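Aminodeoxyfutalosine deaminase (Deinococcus radiodurans, PDB 2IMR) catalyses the zinc-dependent deamination of aminodeoxyfutalosine to futalosine, a step of menaquinone biosynthesis, and acts more weakly on adenosine and related nucleosides. Local coordinates at residues Val241-Gly254 with Ile275-Leu289. Residues are numbered along the deposited sequence; the frame is centred on the assembly and turned at random.
Sequences VAEHPTELEMFRTG and IGREPGPDLTPVRYL
Near the C-terminal end of helix 245-253 the backbone of Phe251 meets the loop at Gly280, whose N donates a hydrogen bond to Phe251 O (3.1 Å), while the short axes of helices 245-253 and 285-289 lie 61° apart. Both segments belong to the TIM-barrel amidohydrolase domain: the first leaves strand 238-241 just after the zinc ligand His240 and carries Glu243, probably the catalytic proton donor, as in related deaminases. Phe251 is the centre of the packing. Its ring lies against Pro285, with Pro285 CB 3.9 Å from the ring centroid and almost on the normal. Leu283 CD2 comes in at the ring edge, and at the far end Phe251 CE2 meets Tyr288 CD2 at 3.8 Å and Ile275 CG2 at 4.0 Å. Swapping Phe251 for an alanine is likely to open a gap between Pro285, Tyr288 and Ile275 and to leave the proline without the ring its CB lies over. Pro285 also receives Glu247: with CG anti to the backbone N (chi1 179°) and the chain extended, the carboxylate runs back to accept from Ala242 N on Glu247 OE2 (2.9 Å), met from above the carboxylate plane, and the same oxygen rests on Pro285 CB. Deeper in, Val241 CG2 and Leu289 CD1 meet tip to tip. On the outer side a water joins the segments, accepting from Arg252 NE at 2.8 Å and donating to Pro281 O and Leu283 O.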
ATOM      1  N   VAL A 241     -10.363   1.353  -1.939  1.00 14.38           N
ATOM      2  CA  VAL A 241     -11.412   2.118  -2.606  1.00 14.91           C
ATOM      3  C   VAL A 241     -11.335   2.104  -4.127  1.00 15.83           C
ATOM      4  O   VAL A 241     -10.260   2.282  -4.703  1.00 14.27           O
ATOM      5  CB  VAL A 241     -11.392   3.591  -2.131  1.00 16.57           C
ATOM      6  CG1 VAL A 241     -12.528   4.377  -2.785  1.00 17.72           C
ATOM      7  CG2 VAL A 241     -11.510   3.642  -0.614  1.00 16.30           C
ATOM      8  N   ALA A 242     -12.489   1.888  -4.759  1.00 12.81           N
ATOM      9  CA  ALA A 242     -12.613   1.874  -6.218  1.00 14.05           C
ATOM     10  C   ALA A 242     -11.614   0.961  -6.933  1.00 15.44           C
ATOM     11  O   ALA A 242     -11.064   1.318  -7.983  1.00 15.02           O
ATOM     12  CB  ALA A 242     -12.495   3.304  -6.759  1.00 13.94           C
ATOM     13  N   GLU A 243     -11.408  -0.229  -6.380  1.00 14.86           N
ATOM     14  CA  GLU A 243     -10.468  -1.178  -6.964  1.00 15.27           C
ATOM     15  C   GLU A 243     -10.890  -1.691  -8.335  1.00 16.23           C
ATOM     16  O   GLU A 243     -10.110  -1.623  -9.280  1.00 15.18           O
ATOM     17  CB  GLU A 243     -10.246  -2.363  -6.017  1.00 16.52           C
ATOM     18  CG  GLU A 243      -9.286  -3.412  -6.585  1.00 15.98           C
ATOM     19  CD  GLU A 243      -9.014  -4.547  -5.628  1.00 19.29           C
ATOM     20  OE1 GLU A 243      -9.841  -4.769  -4.718  1.00 19.68           O
ATOM     21  OE2 GLU A 243      -7.981  -5.233  -5.793  1.00 18.74           O
ATOM     22  N   HIS A 244     -12.123  -2.190  -8.445  1.00 14.14           N
ATOM     23  CA  HIS A 244     -12.635  -2.735  -9.703  1.00 15.54           C
ATOM     24  C   HIS A 244     -13.683  -1.792 -10.308  1.00 15.47           C
ATOM     25  O   HIS A 244     -14.412  -1.121  -9.581  1.00 14.55           O
ATOM     26  CB  HIS A 244     -13.243  -4.121  -9.433  1.00 15.75           C
ATOM     27  CG  HIS A 244     -13.455  -4.951 -10.660  1.00 16.78           C
ATOM     28  ND1 HIS A 244     -14.611  -4.897 -11.408  1.00 16.66           N
ATOM     29  CD2 HIS A 244     -12.652  -5.853 -11.275  1.00 17.09           C
ATOM     30  CE1 HIS A 244     -14.511  -5.730 -12.431  1.00 19.30           C
ATOM     31  NE2 HIS A 244     -13.332  -6.321 -12.372  1.00 18.26           N
ATOM     32  N   PRO A 245     -13.761  -1.715 -11.648  1.00 16.06           N
ATOM     33  CA  PRO A 245     -14.750  -0.820 -12.258  1.00 17.06           C
ATOM     34  C   PRO A 245     -16.196  -1.075 -11.840  1.00 18.17           C
ATOM     35  O   PRO A 245     -17.005  -0.146 -11.807  1.00 19.40           O
ATOM     36  CB  PRO A 245     -14.525  -1.018 -13.762  1.00 18.16           C
ATOM     37  CG  PRO A 245     -13.933  -2.392 -13.858  1.00 19.51           C
ATOM     38  CD  PRO A 245     -12.985  -2.423 -12.682  1.00 18.27           C
ATOM     39  N   THR A 246     -16.521  -2.324 -11.518  1.00 18.12           N
ATOM     40  CA  THR A 246     -17.878  -2.664 -11.110  1.00 18.73           C
ATOM     41  C   THR A 246     -18.262  -2.035  -9.764  1.00 18.02           C
ATOM     42  O   THR A 246     -19.442  -1.998  -9.405  1.00 17.73           O
ATOM     43  CB  THR A 246     -18.078  -4.196 -11.054  1.00 18.23           C
ATOM     44  OG1 THR A 246     -17.012  -4.800 -10.315  1.00 19.37           O
ATOM     45  CG2 THR A 246     -18.099  -4.777 -12.466  1.00 20.09           C
ATOM     46  N   GLU A 247     -17.274  -1.543  -9.020  1.00 16.65           N
ATOM     47  CA  GLU A 247     -17.556  -0.888  -7.747  1.00 16.24           C
ATOM     48  C   GLU A 247     -18.099   0.507  -8.061  1.00 18.02           C
ATOM     49  O   GLU A 247     -19.095   0.955  -7.482  1.00 17.44           O
ATOM     50  CB  GLU A 247     -16.286  -0.766  -6.894  1.00 15.63           C
ATOM     51  CG  GLU A 247     -16.527  -0.071  -5.548  1.00 15.19           C
ATOM     52  CD  GLU A 247     -15.249   0.159  -4.760  1.00 14.80           C
ATOM     53  OE1 GLU A 247     -14.339  -0.689  -4.853  1.00 13.84           O
ATOM     54  OE2 GLU A 247     -15.162   1.178  -4.036  1.00 14.51           O
ATOM     55  N   LEU A 248     -17.446   1.194  -8.993  1.00 17.29           N
ATOM     56  CA  LEU A 248     -17.898   2.529  -9.379  1.00 18.77           C
ATOM     57  C   LEU A 248     -19.298   2.422  -9.989  1.00 19.42           C
ATOM     58  O   LEU A 248     -20.158   3.277  -9.762  1.00 20.78           O
ATOM     59  CB  LEU A 248     -16.935   3.136 -10.401  1.00 17.37           C
ATOM     60  CG  LEU A 248     -17.359   4.458 -11.047  1.00 19.73           C
ATOM     61  CD1 LEU A 248     -17.474   5.559  -9.996  1.00 19.67           C
ATOM     62  CD2 LEU A 248     -16.340   4.834 -12.111  1.00 20.26           C
ATOM     63  N   GLU A 249     -19.522   1.360 -10.754  1.00 19.09           N
ATOM     64  CA  GLU A 249     -20.815   1.149 -11.395  1.00 21.63           C
ATOM     65  C   GLU A 249     -21.974   1.027 -10.403  1.00 22.28           C
ATOM     66  O   GLU A 249     -23.009   1.674 -10.576  1.00 20.17           O
ATOM     67  CB  GLU A 249     -20.783  -0.099 -12.278  1.00 22.26           C
ATOM     68  CG  GLU A 249     -22.039  -0.257 -13.134  1.00 26.03           C
ATOM     69  CD  GLU A 249     -22.008  -1.491 -14.017  1.00 29.22           C
ATOM     70  OE1 GLU A 249     -20.903  -1.992 -14.320  1.00 28.75           O
ATOM     71  OE2 GLU A 249     -23.095  -1.951 -14.425  1.00 29.67           O
ATOM     72  N   MET A 250     -21.815   0.209  -9.365  1.00 21.72           N
ATOM     73  CA  MET A 250     -22.914   0.057  -8.422  1.00 20.78           C
ATOM     74  C   MET A 250     -23.191   1.313  -7.616  1.00 20.69           C
ATOM     75  O   MET A 250     -24.329   1.543  -7.208  1.00 19.77           O
ATOM     76  CB  MET A 250     -22.708  -1.151  -7.498  1.00 22.14           C
ATOM     77  CG  MET A 250     -21.480  -1.136  -6.631  1.00 22.44           C
ATOM     78  SD  MET A 250     -21.492  -2.597  -5.544  1.00 22.53           S
ATOM     79  CE  MET A 250     -20.298  -2.081  -4.331  1.00 20.50           C
ATOM     80  N   PHE A 251     -22.176   2.142  -7.388  1.00 18.44           N
ATOM     81  CA  PHE A 251     -22.428   3.373  -6.654  1.00 18.44           C
ATOM     82  C   PHE A 251     -23.244   4.318  -7.529  1.00 19.46           C
ATOM     83  O   PHE A 251     -23.935   5.203  -7.030  1.00 20.10           O
ATOM     84  CB  PHE A 251     -21.127   4.049  -6.221  1.00 18.35           C
ATOM     85  CG  PHE A 251     -20.642   3.601  -4.873  1.00 17.38           C
ATOM     86  CD1 PHE A 251     -20.006   2.373  -4.722  1.00 18.66           C
ATOM     87  CD2 PHE A 251     -20.877   4.376  -3.743  1.00 16.65           C
ATOM     88  CE1 PHE A 251     -19.615   1.925  -3.464  1.00 16.32           C
ATOM     89  CE2 PHE A 251     -20.490   3.936  -2.485  1.00 16.00           C
ATOM     90  CZ  PHE A 251     -19.857   2.708  -2.346  1.00 18.05           C
ATOM     91  N   ARG A 252     -23.163   4.109  -8.836  1.00 21.27           N
ATOM     92  CA  ARG A 252     -23.889   4.933  -9.792  1.00 23.99           C
ATOM     93  C   ARG A 252     -25.286   4.404 -10.095  1.00 25.12           C
ATOM     94  O   ARG A 252     -26.218   5.189 -10.272  1.00 25.97           O
ATOM     95  CB  ARG A 252     -23.106   5.028 -11.104  1.00 23.67           C
ATOM     96  CG  ARG A 252     -21.903   5.956 -11.056  1.00 23.89           C
ATOM     97  CD  ARG A 252     -21.063   5.846 -12.324  1.00 23.58           C
ATOM     98  NE  ARG A 252     -20.082   6.925 -12.409  1.00 24.62           N
ATOM     99  CZ  ARG A 252     -19.094   6.981 -13.299  1.00 24.65           C
ATOM    100  NH1 ARG A 252     -18.938   6.014 -14.196  1.00 22.48           N
ATOM    101  NH2 ARG A 252     -18.259   8.011 -13.294  1.00 23.84           N
ATOM    102  N   THR A 253     -25.432   3.083 -10.143  1.00 25.44           N
ATOM    103  CA  THR A 253     -26.717   2.467 -10.483  1.00 24.97           C
ATOM    104  C   THR A 253     -27.359   1.582  -9.415  1.00 25.02           C
ATOM    105  O   THR A 253     -28.546   1.263  -9.505  1.00 23.41           O
ATOM    106  CB  THR A 253     -26.578   1.591 -11.732  1.00 26.44           C
ATOM    107  OG1 THR A 253     -25.846   0.404 -11.395  1.00 27.28           O
ATOM    108  CG2 THR A 253     -25.831   2.339 -12.828  1.00 26.13           C
ATOM    109  N   GLY A 254     -26.580   1.175  -8.422  1.00 21.34           N
ATOM    110  CA  GLY A 254     -27.111   0.299  -7.393  1.00 20.80           C
ATOM    111  C   GLY A 254     -27.026  -1.149  -7.843  1.00 19.39           C
ATOM    112  O   GLY A 254     -27.396  -2.070  -7.104  1.00 19.81           O
ATOM    113  N   ILE A 275     -24.736   1.960   2.452  1.00 13.69           N
ATOM    114  CA  ILE A 275     -24.156   3.301   2.481  1.00 15.22           C
ATOM    115  C   ILE A 275     -25.017   4.428   3.041  1.00 17.68           C
ATOM    116  O   ILE A 275     -24.539   5.557   3.201  1.00 16.92           O
ATOM    117  CB  ILE A 275     -23.642   3.698   1.077  1.00 15.79           C
ATOM    118  CG1 ILE A 275     -24.795   3.743   0.075  1.00 16.01           C
ATOM    119  CG2 ILE A 275     -22.603   2.684   0.618  1.00 15.61           C
ATOM    120  CD1 ILE A 275     -24.387   4.255  -1.300  1.00 16.17           C
ATOM    121  N   GLY A 276     -26.276   4.129   3.342  1.00 17.39           N
ATOM    122  CA  GLY A 276     -27.150   5.130   3.931  1.00 20.37           C
ATOM    123  C   GLY A 276     -27.672   6.211   3.007  1.00 22.02           C
ATOM    124  O   GLY A 276     -28.141   7.255   3.469  1.00 23.18           O
ATOM    125  N   ARG A 277     -27.589   5.971   1.706  1.00 21.00           N
ATOM    126  CA  ARG A 277     -28.077   6.927   0.717  1.00 22.25           C
ATOM    127  C   ARG A 277     -28.303   6.162  -0.575  1.00 21.88           C
ATOM    128  O   ARG A 277     -27.775   5.065  -0.748  1.00 22.03           O
ATOM    129  CB  ARG A 277     -27.060   8.051   0.493  1.00 21.23           C
ATOM    130  CG  ARG A 277     -25.735   7.590  -0.096  1.00 23.22           C
ATOM    131  CD  ARG A 277     -24.711   8.721  -0.110  1.00 23.51           C
ATOM    132  NE  ARG A 277     -25.050   9.771  -1.068  1.00 22.58           N
ATOM    133  CZ  ARG A 277     -24.334  10.881  -1.240  1.00 23.96           C
ATOM    134  NH1 ARG A 277     -23.243  11.090  -0.515  1.00 22.70           N
ATOM    135  NH2 ARG A 277     -24.697  11.774  -2.150  1.00 23.34           N
ATOM    136  N   GLU A 278     -29.080   6.739  -1.483  1.00 21.02           N
ATOM    137  CA  GLU A 278     -29.377   6.087  -2.747  1.00 22.32           C
ATOM    138  C   GLU A 278     -28.269   6.242  -3.784  1.00 23.70           C
ATOM    139  O   GLU A 278     -27.698   7.321  -3.938  1.00 24.27           O
ATOM    140  CB  GLU A 278     -30.676   6.650  -3.333  1.00 23.46           C
ATOM    141  CG  GLU A 278     -31.918   6.373  -2.509  1.00 24.67           C
ATOM    142  CD  GLU A 278     -32.243   4.894  -2.435  1.00 24.05           C
ATOM    143  OE1 GLU A 278     -32.254   4.237  -3.493  1.00 28.20           O
ATOM    144  OE2 GLU A 278     -32.494   4.387  -1.325  1.00 26.92           O
ATOM    145  N   PRO A 279     -27.932   5.154  -4.492  1.00 23.65           N
ATOM    146  CA  PRO A 279     -26.886   5.268  -5.510  1.00 24.11           C
ATOM    147  C   PRO A 279     -27.447   6.208  -6.574  1.00 25.31           C
ATOM    148  O   PRO A 279     -28.667   6.318  -6.721  1.00 24.44           O
ATOM    149  CB  PRO A 279     -26.749   3.839  -6.030  1.00 22.91           C
ATOM    150  CG  PRO A 279     -27.108   3.007  -4.823  1.00 24.53           C
ATOM    151  CD  PRO A 279     -28.318   3.748  -4.287  1.00 23.87           C
ATOM    152  N   GLY A 280     -26.570   6.879  -7.309  1.00 25.33           N
ATOM    153  CA  GLY A 280     -27.026   7.805  -8.334  1.00 26.80           C
ATOM    154  C   GLY A 280     -25.942   8.124  -9.344  1.00 27.97           C
ATOM    155  O   GLY A 280     -24.762   7.897  -9.076  1.00 25.82           O
ATOM    156  N   PRO A 281     -26.311   8.666 -10.516  1.00 29.30           N
ATOM    157  CA  PRO A 281     -25.397   9.031 -11.605  1.00 29.62           C
ATOM    158  C   PRO A 281     -24.184   9.856 -11.200  1.00 28.70           C
ATOM    159  O   PRO A 281     -23.098   9.695 -11.754  1.00 30.52           O
ATOM    160  CB  PRO A 281     -26.302   9.800 -12.566  1.00 30.65           C
ATOM    161  CG  PRO A 281     -27.617   9.143 -12.376  1.00 30.27           C
ATOM    162  CD  PRO A 281     -27.697   9.026 -10.870  1.00 30.61           C
ATOM    163  N   ASP A 282     -24.374  10.744 -10.234  1.00 29.35           N
ATOM    164  CA  ASP A 282     -23.304  11.620  -9.782  1.00 29.63           C
ATOM    165  C   ASP A 282     -22.553  11.115  -8.553  1.00 26.76           C
ATOM    166  O   ASP A 282     -21.724  11.831  -7.991  1.00 26.32           O
ATOM    167  CB  ASP A 282     -23.889  13.005  -9.503  1.00 34.21           C
ATOM    168  CG  ASP A 282     -25.025  12.959  -8.498  1.00 37.88           C
ATOM    169  OD1 ASP A 282     -25.720  11.919  -8.432  1.00 41.72           O
ATOM    170  OD2 ASP A 282     -25.231  13.964  -7.782  1.00 40.61           O
ATOM    171  N   LEU A 283     -22.831   9.886  -8.134  1.00 24.20           N
ATOM    172  CA  LEU A 283     -22.163   9.339  -6.959  1.00 21.41           C
ATOM    173  C   LEU A 283     -20.996   8.424  -7.324  1.00 19.86           C
ATOM    174  O   LEU A 283     -20.987   7.786  -8.378  1.00 19.68           O
ATOM    175  CB  LEU A 283     -23.161   8.558  -6.096  1.00 19.80           C
ATOM    176  CG  LEU A 283     -22.657   8.042  -4.744  1.00 22.48           C
ATOM    177  CD1 LEU A 283     -22.348   9.216  -3.815  1.00 21.78           C
ATOM    178  CD2 LEU A 283     -23.707   7.134  -4.119  1.00 20.65           C
ATOM    179  N   THR A 284     -20.003   8.391  -6.447  1.00 19.08           N
ATOM    180  CA  THR A 284     -18.841   7.525  -6.620  1.00 18.97           C
ATOM    181  C   THR A 284     -18.426   7.129  -5.212  1.00 18.25           C
ATOM    182  O   THR A 284     -18.741   7.823  -4.240  1.00 18.09           O
ATOM    183  CB  THR A 284     -17.632   8.239  -7.256  1.00 18.65           C
ATOM    184  OG1 THR A 284     -17.027   9.091  -6.281  1.00 17.94           O
ATOM    185  CG2 THR A 284     -18.055   9.053  -8.474  1.00 19.14           C
ATOM    186  N   PRO A 285     -17.708   6.009  -5.076  1.00 16.51           N
ATOM    187  CA  PRO A 285     -17.302   5.630  -3.722  1.00 16.22           C
ATOM    188  C   PRO A 285     -16.476   6.721  -3.037  1.00 15.88           C
ATOM    189  O   PRO A 285     -16.544   6.886  -1.821  1.00 15.32           O
ATOM    190  CB  PRO A 285     -16.514   4.332  -3.943  1.00 15.98           C
ATOM    191  CG  PRO A 285     -16.027   4.456  -5.374  1.00 17.73           C
ATOM    192  CD  PRO A 285     -17.227   5.040  -6.073  1.00 15.90           C
ATOM    193  N   VAL A 286     -15.696   7.467  -3.813  1.00 14.75           N
ATOM    194  CA  VAL A 286     -14.879   8.527  -3.231  1.00 16.13           C
ATOM    195  C   VAL A 286     -15.749   9.686  -2.749  1.00 15.99           C
ATOM    196  O   VAL A 286     -15.553  10.203  -1.644  1.00 17.24           O
ATOM    197  CB  VAL A 286     -13.836   9.041  -4.244  1.00 16.89           C
ATOM    198  CG1 VAL A 286     -12.989  10.137  -3.610  1.00 15.15           C
ATOM    199  CG2 VAL A 286     -12.940   7.875  -4.693  1.00 17.95           C
ATOM    200  N   ARG A 287     -16.709  10.098  -3.568  1.00 17.27           N
ATOM    201  CA  ARG A 287     -17.593  11.191  -3.175  1.00 20.08           C
ATOM    202  C   ARG A 287     -18.370  10.750  -1.937  1.00 19.57           C
ATOM    203  O   ARG A 287     -18.578  11.527  -1.010  1.00 20.37           O
ATOM    204  CB  ARG A 287     -18.562  11.542  -4.301  1.00 20.52           C
ATOM    205  CG  ARG A 287     -19.411  12.758  -3.984  1.00 23.86           C
ATOM    206  CD  ARG A 287     -20.475  13.012  -5.035  1.00 25.67           C
ATOM    207  NE  ARG A 287     -21.469  13.948  -4.520  1.00 28.72           N
ATOM    208  CZ  ARG A 287     -22.755  13.939  -4.850  1.00 31.21           C
ATOM    209  NH1 ARG A 287     -23.220  13.042  -5.709  1.00 33.66           N
ATOM    210  NH2 ARG A 287     -23.584  14.817  -4.298  1.00 34.26           N
ATOM    211  N   TYR A 288     -18.794   9.492  -1.931  1.00 20.20           N
ATOM    212  CA  TYR A 288     -19.511   8.933  -0.793  1.00 19.40           C
ATOM    213  C   TYR A 288     -18.714   9.130   0.500  1.00 20.21           C
ATOM    214  O   TYR A 288     -19.228   9.664   1.481  1.00 19.11           O
ATOM    215  CB  TYR A 288     -19.765   7.440  -1.021  1.00 18.37           C
ATOM    216  CG  TYR A 288     -20.040   6.658   0.242  1.00 17.52           C
ATOM    217  CD1 TYR A 288     -21.136   6.960   1.049  1.00 16.70           C
ATOM    218  CD2 TYR A 288     -19.196   5.611   0.632  1.00 16.83           C
ATOM    219  CE1 TYR A 288     -21.389   6.244   2.218  1.00 17.68           C
ATOM    220  CE2 TYR A 288     -19.436   4.890   1.795  1.00 16.06           C
ATOM    221  CZ  TYR A 288     -20.534   5.211   2.584  1.00 16.24           C
ATOM    222  OH  TYR A 288     -20.777   4.503   3.737  1.00 15.74           O
ATOM    223  N   LEU A 289     -17.455   8.696   0.503  1.00 18.57           N
ATOM    224  CA  LEU A 289     -16.612   8.832   1.693  1.00 16.95           C
ATOM    225  C   LEU A 289     -16.353  10.285   2.062  1.00 18.46           C
ATOM    226  O   LEU A 289     -16.304  10.645   3.236  1.00 16.78           O
ATOM    227  CB  LEU A 289     -15.267   8.135   1.481  1.00 15.74           C
ATOM    228  CG  LEU A 289     -15.299   6.611   1.381  1.00 15.33           C
ATOM    229  CD1 LEU A 289     -13.897   6.088   1.048  1.00 18.16           C
ATOM    230  CD2 LEU A 289     -15.799   6.035   2.698  1.00 14.19           C
TER
HETATM  231  O   HOH W   1     -20.674   9.125 -10.774  1.00 20.97           O